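Local coordinates for G-protein alpha subunit Galpha7 (Naegleria fowleri, PDB 6NE6), which probably binds and hydrolyses GTP as the alpha subunit of a heterotrimeric G protein, relaying signals from membrane receptors, at residues V243-N248 with R298-V303. Numbering follows the deposited sequence.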
# COMPACT_ATOMS: atom_id res chain seq x y z
N VAL A 243 14.62 5.11 -14.13
CA VAL A 243 13.28 4.66 -13.75
C VAL A 243 13.30 3.16 -13.51
O VAL A 243 13.68 2.39 -14.40
CB VAL A 243 12.23 5.04 -14.81
CG1 VAL A 243 10.85 4.69 -14.33
CG2 VAL A 243 12.32 6.54 -15.13
N TYR A 244 12.85 2.75 -12.32
CA TYR A 244 12.70 1.35 -11.95
C TYR A 244 11.23 1.03 -11.74
O TYR A 244 10.47 1.87 -11.23
CB TYR A 244 13.46 1.05 -10.65
CG TYR A 244 14.94 1.25 -10.76
CD1 TYR A 244 15.78 0.20 -11.11
CD2 TYR A 244 15.51 2.49 -10.51
CE1 TYR A 244 17.14 0.37 -11.21
CE2 TYR A 244 16.88 2.68 -10.63
CZ TYR A 244 17.69 1.62 -10.98
OH TYR A 244 19.05 1.81 -11.08
N LEU A 245 10.81 -0.17 -12.13
CA LEU A 245 9.46 -0.66 -11.85
C LEU A 245 9.54 -1.63 -10.69
O LEU A 245 10.29 -2.61 -10.74
CB LEU A 245 8.86 -1.34 -13.08
CG LEU A 245 7.45 -1.93 -12.85
CD1 LEU A 245 6.43 -0.84 -12.50
CD2 LEU A 245 7.01 -2.75 -14.06
N LEU A 246 8.77 -1.36 -9.63
CA LEU A 246 8.70 -2.23 -8.46
C LEU A 246 7.31 -2.86 -8.42
O LEU A 246 6.31 -2.15 -8.25
CB LEU A 246 8.97 -1.45 -7.18
CG LEU A 246 10.42 -1.32 -6.74
CD1 LEU A 246 11.26 -0.58 -7.79
CD2 LEU A 246 10.45 -0.60 -5.39
N LEU A 247 7.25 -4.18 -8.58
CA LEU A 247 5.97 -4.89 -8.50
C LEU A 247 5.86 -5.38 -7.06
O LEU A 247 6.52 -6.34 -6.66
CB LEU A 247 5.92 -6.02 -9.53
CG LEU A 247 5.96 -5.50 -10.98
CD1 LEU A 247 6.12 -6.63 -12.02
CD2 LEU A 247 4.73 -4.67 -11.30
N ASN A 248 5.04 -4.68 -6.28
CA ASN A 248 4.97 -4.77 -4.84
C ASN A 248 3.86 -5.73 -4.42
O ASN A 248 3.07 -6.22 -5.24
CB ASN A 248 4.77 -3.37 -4.25
CG ASN A 248 4.87 -3.32 -2.74
OD1 ASN A 248 5.62 -4.08 -2.12
ND2 ASN A 248 4.10 -2.42 -2.14
N ARG A 298 15.00 1.04 -16.33
CA ARG A 298 16.32 0.53 -15.99
C ARG A 298 16.25 -0.94 -15.60
O ARG A 298 17.07 -1.75 -16.05
CB ARG A 298 16.91 1.37 -14.87
CG ARG A 298 18.23 0.90 -14.39
CD ARG A 298 19.30 1.08 -15.45
NE ARG A 298 20.58 0.69 -14.89
CZ ARG A 298 21.74 0.82 -15.51
NH1 ARG A 298 21.81 1.34 -16.72
NH2 ARG A 298 22.84 0.41 -14.89
N ASP A 299 15.29 -1.29 -14.75
CA ASP A 299 15.11 -2.68 -14.34
C ASP A 299 13.71 -2.84 -13.74
O ASP A 299 13.00 -1.86 -13.51
CB ASP A 299 16.21 -3.08 -13.35
CG ASP A 299 16.63 -4.54 -13.48
OD1 ASP A 299 15.87 -5.35 -14.05
OD2 ASP A 299 17.72 -4.86 -12.99
N VAL A 300 13.34 -4.09 -13.48
CA VAL A 300 12.06 -4.43 -12.85
C VAL A 300 12.35 -5.36 -11.68
O VAL A 300 13.12 -6.32 -11.83
CB VAL A 300 11.09 -5.11 -13.84
CG1 VAL A 300 9.82 -5.54 -13.12
CG2 VAL A 300 10.75 -4.19 -15.01
N PHE A 301 11.75 -5.07 -10.52
CA PHE A 301 11.99 -5.86 -9.31
C PHE A 301 10.66 -6.26 -8.69
O PHE A 301 9.72 -5.46 -8.64
CB PHE A 301 12.79 -5.08 -8.24
CG PHE A 301 14.21 -4.76 -8.63
CD1 PHE A 301 15.25 -5.63 -8.31
CD2 PHE A 301 14.51 -3.58 -9.29
CE1 PHE A 301 16.56 -5.33 -8.67
CE2 PHE A 301 15.83 -3.27 -9.64
CZ PHE A 301 16.84 -4.14 -9.34
N PHE A 302 10.58 -7.50 -8.21
CA PHE A 302 9.48 -7.92 -7.36
C PHE A 302 9.85 -7.62 -5.92
O PHE A 302 11.00 -7.80 -5.53
CB PHE A 302 9.20 -9.42 -7.51
CG PHE A 302 8.78 -9.83 -8.90
CD1 PHE A 302 7.50 -9.57 -9.35
CD2 PHE A 302 9.67 -10.46 -9.74
CE1 PHE A 302 7.10 -9.95 -10.61
CE2 PHE A 302 9.29 -10.84 -11.01
CZ PHE A 302 8.00 -10.58 -11.44
N VAL A 303 8.87 -7.19 -5.12
CA VAL A 303 9.17 -6.87 -3.73
C VAL A 303 7.93 -7.09 -2.87
O VAL A 303 6.79 -7.07 -3.35
CB VAL A 303 9.69 -5.42 -3.59
CG1 VAL A 303 8.60 -4.42 -3.87
CG2 VAL A 303 10.30 -5.19 -2.20
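Backbone hydrogen bonds zip L245 and L247 to residues 299-303, illustrating how two parallel strands share their peptide groups. L245 receives N-H of F301 on its O and gives its own N-H to D299 O; L247 does the same between V303 N and F301 O, the L247 N to F301 O bond being 2.8 Å. At the start, R298 N reaches V243 O at 2.7 Å, just where the chain turns a corner, and D299 N is left buried without a partner. D299 OD1 accepts the N-H of V300 (N to OD1 2.9 Å), with the donor 29° out of the carboxylate plane.

Aromatic rings meet on the face carrying Y244 and F301. R298 lays its aliphatic chain alongside the Y244 ring: CB sits over one face, 4.0 Å from the centroid, a CH-pi contact. Its CG, held anti to the backbone N (chi1 177°), comes within 3.4 Å of Y244 CE1. Y244 CD1 in turn meets the F301 ring at its edge, 3.8 Å from CE2. D321 OD2, from helix 308-326, is hydrogen-bonded to Y244 OH and forms a salt bridge with R298 NE.

On the other face, L245, L247, V300 and F302 make apolar contacts. L247 CD1 touches both V300 CG1 and F302 CE1, 3.7 Å from the latter, while L245 CB rests on V300 CG2; Y288 of helix 277-291 packs against both leucines.

Beyond the last bridge, N248 OD1 passes 3.5 Å from V303 CG1 and accepts the N-H of A305, while ND2 binds S20 O in what appears to be the P-loop. In this Ras-like fold, 297-302 is one of the two outermost strands; N248 opens the NKxD motif and A305 probably belongs to the TCAT-like loop, the pair that recognises guanine in G-alpha proteins and probably here.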